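Local structure of multidrug resistance protein (Vibrio cholerae, 1YC9) at residues L35-L38 with I39-L43; L154-L157 with Y158-E162; S212-L215 with Q216-L220. The protein probably forms, as a trimeric outer membrane channel of the outer membrane factor family, the exit duct of a multidrug efflux system. The protein carries 1 engineered substitution. All coordinates share one frame; numbering follows the deposited sequence.

Contact 1 of 3, residues L35-L38 with I39-L43; sequences LNHL and IEEAL
H37 and E41, one helical turn apart on helix 33-44, meet through imidazole and carboxylate, and the glutamate is the side chain to trace. Its CB starts 3.4 Å from the carbonyl O of H37. Turned to the side of its own backbone N (chi1 -74°), the chain then runs back along the turn, and CG draws closer to that oxygen, 3.1 Å from H37 O. From there the chain is extended: CD comes within 3.3 Å of H37 ND1, and OE2 arrives at the edge of the imidazole, near its plane. ND1 donates a hydrogen bond to OE2, but the modelled separation of 2.4 Å from H37 ND1 to E41 OE2 is so short that its exact value is doubtful. Carboxylate and ring planes stand 66° apart. OE2 also forms a salt bridge to R230 while OE1 accepts from Q226, so both oxygens are held, and the arginine would probably favour the ionised carboxylate.

The backbone between them keeps the regular alpha-helical bonds, such as I39 N to L35 O at 3.0 Å. On a different flank L35 and I39 lie side by side, with L35 CD1 against I39 CD1 at 3.8 Å. The E40 chain folds back past the N36 carbonyl, its OE2 3.6 Å from N36 CB.

The apolar side of this short helix packs against the long helix 117-183, where L35 and L38 rest on Y151 and where I39 and A42 rest on I147. W27, from the loop preceding the helix, lies against N36, I39 and E40.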
loop_
_atom_site.group_PDB
_atom_site.type_symbol
_atom_site.label_atom_id
_atom_site.label_comp_id
_atom_site.label_asym_id
_atom_site.label_seq_id
_atom_site.Cartn_x
_atom_site.Cartn_y
_atom_site.Cartn_z
ATOM N N LEU A 35 -16.159 -23.260 -11.384
ATOM C CA LEU A 35 -15.525 -22.572 -10.270
ATOM C C LEU A 35 -14.455 -23.457 -9.678
ATOM O O LEU A 35 -13.321 -23.043 -9.455
ATOM C CB LEU A 35 -16.563 -22.222 -9.225
ATOM C CG LEU A 35 -16.011 -21.514 -7.975
ATOM C CD1 LEU A 35 -15.208 -20.284 -8.398
ATOM C CD2 LEU A 35 -17.143 -21.135 -7.056
ATOM N N ASN A 36 -14.820 -24.709 -9.420
ATOM C CA ASN A 36 -13.872 -25.695 -8.912
ATOM C C ASN A 36 -12.601 -25.755 -9.712
ATOM O O ASN A 36 -11.529 -25.781 -9.146
ATOM C CB ASN A 36 -14.496 -27.098 -8.927
ATOM C CG ASN A 36 -15.611 -27.232 -7.955
ATOM O OD1 ASN A 36 -15.886 -26.329 -7.170
ATOM N ND2 ASN A 36 -16.274 -28.389 -7.986
ATOM N N HIS A 37 -12.727 -25.805 -11.033
ATOM C CA HIS A 37 -11.577 -25.917 -11.905
ATOM C C HIS A 37 -10.666 -24.659 -11.875
ATOM O O HIS A 37 -9.430 -24.774 -11.847
ATOM C CB HIS A 37 -12.003 -26.184 -13.334
ATOM C CG HIS A 37 -10.989 -26.962 -14.108
ATOM N ND1 HIS A 37 -9.936 -26.362 -14.769
ATOM C CD2 HIS A 37 -10.852 -28.299 -14.318
ATOM C CE1 HIS A 37 -9.190 -27.289 -15.347
ATOM N NE2 HIS A 37 -9.725 -28.472 -15.092
ATOM N N LEU A 38 -11.294 -23.485 -11.881
ATOM C CA LEU A 38 -10.573 -22.213 -11.775
ATOM C C LEU A 38 -9.763 -22.155 -10.484
ATOM O O LEU A 38 -8.584 -21.850 -10.520
ATOM C CB LEU A 38 -11.564 -21.036 -11.825
ATOM C CG LEU A 38 -12.177 -20.778 -13.198
ATOM C CD1 LEU A 38 -13.361 -19.836 -13.114
ATOM C CD2 LEU A 38 -11.134 -20.238 -14.132
ATOM N N ILE A 39 -10.371 -22.507 -9.361
ATOM C CA ILE A 39 -9.650 -22.417 -8.113
ATOM C C ILE A 39 -8.538 -23.486 -8.090
ATOM O O ILE A 39 -7.363 -23.211 -7.784
ATOM C CB ILE A 39 -10.607 -22.476 -6.945
ATOM C CG1 ILE A 39 -11.444 -21.184 -6.947
ATOM C CG2 ILE A 39 -9.860 -22.640 -5.655
ATOM C CD1 ILE A 39 -12.519 -21.134 -5.904
ATOM N N GLU A 40 -8.888 -24.705 -8.487
ATOM C CA GLU A 40 -7.913 -25.781 -8.543
ATOM C C GLU A 40 -6.685 -25.478 -9.390
ATOM O O GLU A 40 -5.575 -25.722 -8.947
ATOM C CB GLU A 40 -8.600 -27.059 -8.978
ATOM C CG GLU A 40 -9.504 -27.528 -7.845
ATOM C CD GLU A 40 -10.664 -28.429 -8.080
ATOM O OE1 GLU A 40 -10.688 -29.037 -9.166
ATOM O OE2 GLU A 40 -11.604 -28.467 -7.250
ATOM N N GLU A 41 -6.891 -24.885 -10.564
ATOM C CA GLU A 41 -5.809 -24.417 -11.433
ATOM C C GLU A 41 -4.888 -23.431 -10.712
ATOM O O GLU A 41 -3.659 -23.581 -10.760
ATOM C CB GLU A 41 -6.356 -23.736 -12.698
ATOM C CG GLU A 41 -6.939 -24.660 -13.747
ATOM C CD GLU A 41 -7.761 -23.868 -14.780
ATOM O OE1 GLU A 41 -7.217 -22.956 -15.416
ATOM O OE2 GLU A 41 -8.962 -24.127 -14.936
ATOM N N ALA A 42 -5.487 -22.420 -10.089
ATOM C CA ALA A 42 -4.752 -21.382 -9.380
ATOM C C ALA A 42 -3.952 -21.960 -8.217
ATOM O O ALA A 42 -2.874 -21.504 -7.958
ATOM C CB ALA A 42 -5.696 -20.317 -8.844
ATOM N N LEU A 43 -4.526 -22.930 -7.487
ATOM C CA LEU A 43 -3.834 -23.542 -6.357
ATOM C C LEU A 43 -2.760 -24.599 -6.734
ATOM O O LEU A 43 -1.986 -25.022 -5.891
ATOM C CB LEU A 43 -4.862 -24.122 -5.391
ATOM C CG LEU A 43 -5.737 -23.057 -4.694
ATOM C CD1 LEU A 43 -6.727 -23.725 -3.718
ATOM C CD2 LEU A 43 -4.932 -21.959 -3.979
#

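Contact 2 of 3, residues L154-L157 with Y158-E162; sequences LARL and YANQE
N160 keeps CG beside its own backbone N (chi1 -84°), which turns its amide back along the helix and brings ND2 to the R156 carbonyl; the CG of R156 points the other way, opposite its N, and sends the arginine chain across that amide at a slant, guanidinium and amide planes 61° apart. ND2 donates to R156 O at 2.9 Å in a nearly straight bond. The oxygen lies in the plane of the N160 amide, but ND2 stands above the carbonyl plane, 42° out of it. The main-chain N of N160 gives the same oxygen its usual helical bond, N160 N to R156 O at 3.0 Å, from the opposite face. One carbonyl is thus gripped twice. OD1 of N160 accepts from R413 on helix 398-433; ND2 and OD1 both have partners, which probably fixes the amide's rotation. The bent arginine brings NH2 to 3.4 Å from N160 ND2, a meeting of two donors rather than a bond; its NE makes a salt bridge to E153.

All of this sits on helix 117-183, one of the long helices that build the alpha-barrel of outer membrane factors, as in TolC.

L154 and Y158 travel side by side in the same direction. CG of L154 lies in the plane of the phenol, at the ring's edge, 4.0 Å from Y158 CE1, and L154 CD1 is 3.9 Å from the same CE1. The hydroxyl of Y158 is hydrogen-bonded to K217 NZ on helix 189-223, and both L157 and Y158 pack on I213 of that helix.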
loop_
_atom_site.group_PDB
_atom_site.type_symbol
_atom_site.label_atom_id
_atom_site.label_comp_id
_atom_site.label_asym_id
_atom_site.label_seq_id
_atom_site.Cartn_x
_atom_site.Cartn_y
_atom_site.Cartn_z
ATOM N N LEU A 154 -18.973 -12.192 -12.047
ATOM C CA LEU A 154 -19.266 -12.750 -13.376
ATOM C C LEU A 154 -20.731 -13.215 -13.410
ATOM O O LEU A 154 -21.461 -12.922 -14.344
ATOM C CB LEU A 154 -18.321 -13.890 -13.720
ATOM C CG LEU A 154 -18.485 -14.451 -15.121
ATOM C CD1 LEU A 154 -18.118 -13.379 -16.163
ATOM C CD2 LEU A 154 -17.633 -15.657 -15.340
ATOM N N ALA A 155 -21.170 -13.918 -12.378
ATOM C CA ALA A 155 -22.546 -14.438 -12.320
ATOM C C ALA A 155 -23.572 -13.311 -12.306
ATOM O O ALA A 155 -24.661 -13.427 -12.946
ATOM C CB ALA A 155 -22.734 -15.323 -11.103
ATOM N N ARG A 156 -23.266 -12.271 -11.516
ATOM C CA ARG A 156 -24.100 -11.106 -11.392
ATOM C C ARG A 156 -24.235 -10.442 -12.755
ATOM O O ARG A 156 -25.333 -9.996 -13.120
ATOM C CB ARG A 156 -23.539 -10.107 -10.411
ATOM C CG ARG A 156 -24.492 -9.007 -10.001
ATOM C CD ARG A 156 -23.878 -7.856 -9.214
ATOM N NE ARG A 156 -22.938 -7.128 -10.042
ATOM C CZ ARG A 156 -23.258 -6.198 -10.930
ATOM N NH1 ARG A 156 -22.308 -5.635 -11.651
ATOM N NH2 ARG A 156 -24.507 -5.832 -11.126
ATOM N N LEU A 157 -23.120 -10.353 -13.464
ATOM C CA LEU A 157 -23.109 -9.734 -14.790
ATOM C C LEU A 157 -23.970 -10.526 -15.780
ATOM O O LEU A 157 -24.758 -9.931 -16.560
ATOM C CB LEU A 157 -21.688 -9.557 -15.291
ATOM C CG LEU A 157 -20.967 -8.440 -14.560
ATOM C CD1 LEU A 157 -19.458 -8.553 -14.862
ATOM C CD2 LEU A 157 -21.531 -7.064 -14.901
ATOM N N TYR A 158 -23.835 -11.841 -15.768
ATOM C CA TYR A 158 -24.627 -12.709 -16.655
ATOM C C TYR A 158 -26.109 -12.594 -16.317
ATOM O O TYR A 158 -26.928 -12.545 -17.222
ATOM C CB TYR A 158 -24.196 -14.179 -16.586
ATOM C CG TYR A 158 -23.210 -14.606 -17.609
ATOM C CD1 TYR A 158 -21.843 -14.660 -17.303
ATOM C CD2 TYR A 158 -23.605 -14.969 -18.882
ATOM C CE1 TYR A 158 -20.915 -15.079 -18.224
ATOM C CE2 TYR A 158 -22.647 -15.393 -19.853
ATOM C CZ TYR A 158 -21.303 -15.447 -19.498
ATOM O OH TYR A 158 -20.339 -15.846 -20.358
ATOM N N ALA A 159 -26.456 -12.471 -15.031
ATOM C CA ALA A 159 -27.849 -12.253 -14.647
ATOM C C ALA A 159 -28.396 -10.924 -15.172
ATOM O O ALA A 159 -29.526 -10.868 -15.665
ATOM C CB ALA A 159 -28.026 -12.329 -13.084
ATOM N N ASN A 160 -27.600 -9.852 -15.039
ATOM C CA ASN A 160 -27.985 -8.566 -15.576
ATOM C C ASN A 160 -28.083 -8.630 -17.113
ATOM O O ASN A 160 -28.995 -8.046 -17.676
ATOM C CB ASN A 160 -27.025 -7.474 -15.115
ATOM C CG ASN A 160 -27.385 -6.936 -13.755
ATOM O OD1 ASN A 160 -28.069 -5.960 -13.639
ATOM N ND2 ASN A 160 -26.923 -7.605 -12.700
ATOM N N GLN A 161 -27.209 -9.408 -17.758
ATOM C CA GLN A 161 -27.313 -9.617 -19.177
ATOM C C GLN A 161 -28.664 -10.261 -19.538
ATOM O O GLN A 161 -29.345 -9.781 -20.431
ATOM C CB GLN A 161 -26.172 -10.438 -19.700
ATOM C CG GLN A 161 -26.307 -10.778 -21.218
ATOM C CD GLN A 161 -25.226 -11.693 -21.717
ATOM O OE1 GLN A 161 -25.157 -12.857 -21.331
ATOM N NE2 GLN A 161 -24.406 -11.191 -22.587
ATOM N N GLU A 162 -29.076 -11.304 -18.822
ATOM C CA GLU A 162 -30.327 -11.975 -19.162
ATOM C C GLU A 162 -31.503 -11.007 -19.005
ATOM O O GLU A 162 -32.389 -10.891 -19.887
ATOM C CB GLU A 162 -30.519 -13.191 -18.272
ATOM C CG GLU A 162 -31.523 -14.176 -18.816
ATOM C CD GLU A 162 -31.463 -15.491 -18.072
ATOM O OE1 GLU A 162 -32.055 -15.523 -16.991
ATOM O OE2 GLU A 162 -30.825 -16.467 -18.559
#

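Contact 3 of 3, residues S212-L215 with Q216-L220; sequences SIQL and QKNAL
I213 to K217 and Q214 to N218 are successive one-turn steps on helix 189-223, one of the long helices of the outer membrane factor barrel, with one side toward helix 117-183 and another toward a neighbouring subunit. The backbone bonds come first. Four amides reach back four residues in the standard alpha-helical way: Q216 N to S212 O at 2.8 Å, K217 N to I213 O at 2.9 Å, with N218 and A219 continuing the ladder to Q214 and L215. S212 adds a side-chain bond of its own one turn back, from OG to the carbonyl of G208.

Van der Waals contact is the work of the long methylene chain of K217. CG is placed beside its own backbone N (chi1 -68°) and every later torsion is extended, so the chain runs back along the helix, first past the I213 carbonyl, with K217 CG 3.4 Å from I213 O, and then on to the CG2 branch of the isoleucine. Lysine and isoleucine lie side by side, pointing the same way. The polar partner of the lysine end is Y158 in the neighbouring helix. Toward that same helix L220 rests on L154, and Q216 on A150.

Polar side chains make the third group. A bend about CB-CG of Q214 (chi2 65°) swings its amide forward to N218; the two amide planes are turned 51° apart. N218 is buried, and its ND2 reaches D358 and T361 of the second subunit, hydrogen-bonding to both, while A219 packs on H354 of the same neighbour.

Within the helix, the lysine touches the isoleucine branch at a single close point, K217 CE on I213 CG2, at 3.8 Å.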
loop_
_atom_site.group_PDB
_atom_site.type_symbol
_atom_site.label_atom_id
_atom_site.label_comp_id
_atom_site.label_asym_id
_atom_site.label_seq_id
_atom_site.Cartn_x
_atom_site.Cartn_y
_atom_site.Cartn_z
ATOM N N SER A 212 -18.372 -5.659 -19.812
ATOM C CA SER A 212 -18.039 -6.034 -18.426
ATOM C C SER A 212 -17.857 -7.535 -18.247
ATOM O O SER A 212 -16.936 -7.984 -17.552
ATOM C CB SER A 212 -19.095 -5.527 -17.460
ATOM O OG SER A 212 -19.217 -4.127 -17.521
ATOM N N ILE A 213 -18.716 -8.325 -18.869
ATOM C CA ILE A 213 -18.587 -9.785 -18.797
ATOM C C ILE A 213 -17.238 -10.208 -19.325
ATOM O O ILE A 213 -16.536 -11.026 -18.699
ATOM C CB ILE A 213 -19.748 -10.506 -19.537
ATOM C CG1 ILE A 213 -21.022 -10.411 -18.722
ATOM C CG2 ILE A 213 -19.380 -11.982 -19.843
ATOM C CD1 ILE A 213 -22.346 -10.895 -19.401
ATOM N N GLN A 214 -16.857 -9.675 -20.485
ATOM C CA GLN A 214 -15.589 -10.051 -21.061
ATOM C C GLN A 214 -14.401 -9.563 -20.228
ATOM O O GLN A 214 -13.449 -10.307 -20.051
ATOM C CB GLN A 214 -15.439 -9.590 -22.508
ATOM C CG GLN A 214 -14.116 -9.997 -23.134
ATOM C CD GLN A 214 -13.936 -11.517 -23.275
ATOM O OE1 GLN A 214 -12.906 -12.078 -22.831
ATOM N NE2 GLN A 214 -14.950 -12.192 -23.833
ATOM N N LEU A 215 -14.485 -8.342 -19.698
ATOM C CA LEU A 215 -13.490 -7.848 -18.785
ATOM C C LEU A 215 -13.371 -8.717 -17.549
ATOM O O LEU A 215 -12.271 -8.980 -17.075
ATOM C CB LEU A 215 -13.820 -6.417 -18.343
ATOM C CG LEU A 215 -13.727 -5.363 -19.444
ATOM C CD1 LEU A 215 -14.169 -4.032 -18.897
ATOM C CD2 LEU A 215 -12.296 -5.290 -20.082
ATOM N N GLN A 216 -14.493 -9.174 -17.048
ATOM C CA GLN A 216 -14.483 -10.029 -15.876
ATOM C C GLN A 216 -13.872 -11.408 -16.170
ATOM O O GLN A 216 -13.139 -11.962 -15.356
ATOM C CB GLN A 216 -15.870 -10.196 -15.339
ATOM C CG GLN A 216 -15.840 -10.743 -13.912
ATOM C CD GLN A 216 -15.317 -9.732 -12.870
ATOM O OE1 GLN A 216 -15.063 -10.123 -11.773
ATOM N NE2 GLN A 216 -15.159 -8.457 -13.230
ATOM N N LYS A 217 -14.099 -11.932 -17.359
ATOM C CA LYS A 217 -13.406 -13.154 -17.789
ATOM C C LYS A 217 -11.887 -12.972 -17.909
ATOM O O LYS A 217 -11.118 -13.861 -17.534
ATOM C CB LYS A 217 -13.922 -13.661 -19.125
ATOM C CG LYS A 217 -15.334 -14.187 -19.062
ATOM C CD LYS A 217 -15.857 -14.445 -20.483
ATOM C CE LYS A 217 -17.233 -15.097 -20.388
ATOM N NZ LYS A 217 -17.769 -15.512 -21.683
ATOM N N ASN A 218 -11.475 -11.828 -18.445
ATOM C CA ASN A 218 -10.086 -11.484 -18.501
ATOM C C ASN A 218 -9.507 -11.498 -17.066
ATOM O O ASN A 218 -8.409 -12.018 -16.862
ATOM C CB ASN A 218 -9.845 -10.126 -19.145
ATOM C CG ASN A 218 -10.228 -10.076 -20.635
ATOM O OD1 ASN A 218 -10.530 -11.100 -21.253
ATOM N ND2 ASN A 218 -10.246 -8.896 -21.176
ATOM N N ALA A 219 -10.235 -10.944 -16.101
ATOM C CA ALA A 219 -9.716 -10.808 -14.745
ATOM C C ALA A 219 -9.564 -12.196 -14.098
ATOM O O ALA A 219 -8.569 -12.470 -13.394
ATOM C CB ALA A 219 -10.594 -9.905 -13.899
ATOM N N LEU A 220 -10.567 -13.029 -14.319
ATOM C CA LEU A 220 -10.531 -14.431 -13.868
ATOM C C LEU A 220 -9.347 -15.188 -14.454
ATOM O O LEU A 220 -8.632 -15.870 -13.733
ATOM C CB LEU A 220 -11.829 -15.152 -14.166
ATOM C CG LEU A 220 -13.022 -14.859 -13.262
ATOM C CD1 LEU A 220 -14.408 -15.243 -13.868
ATOM C CD2 LEU A 220 -12.850 -15.563 -11.876
#

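From the N terminus the contacts come in series, 35-43, then 154-162, then 212-220; none encloses or crosses another, and each closes no more than a helical turn. Contact 1 lies on the short helix 33-44, which packs on helix 117-183 upstream of contact 2. Contacts 2 and 3 sit on consecutive long helices and touch directly, their centres about 12 Å apart. Contacts 1 and 3 approach to about 4 Å between nearest atoms without touching. The segment following helix 189-223 links all three: R230 reaches contact 1, and I234 meets contacts 2 and 3. Contact 3 extends the network into a second subunit, while contact 2 joins helix 398-433.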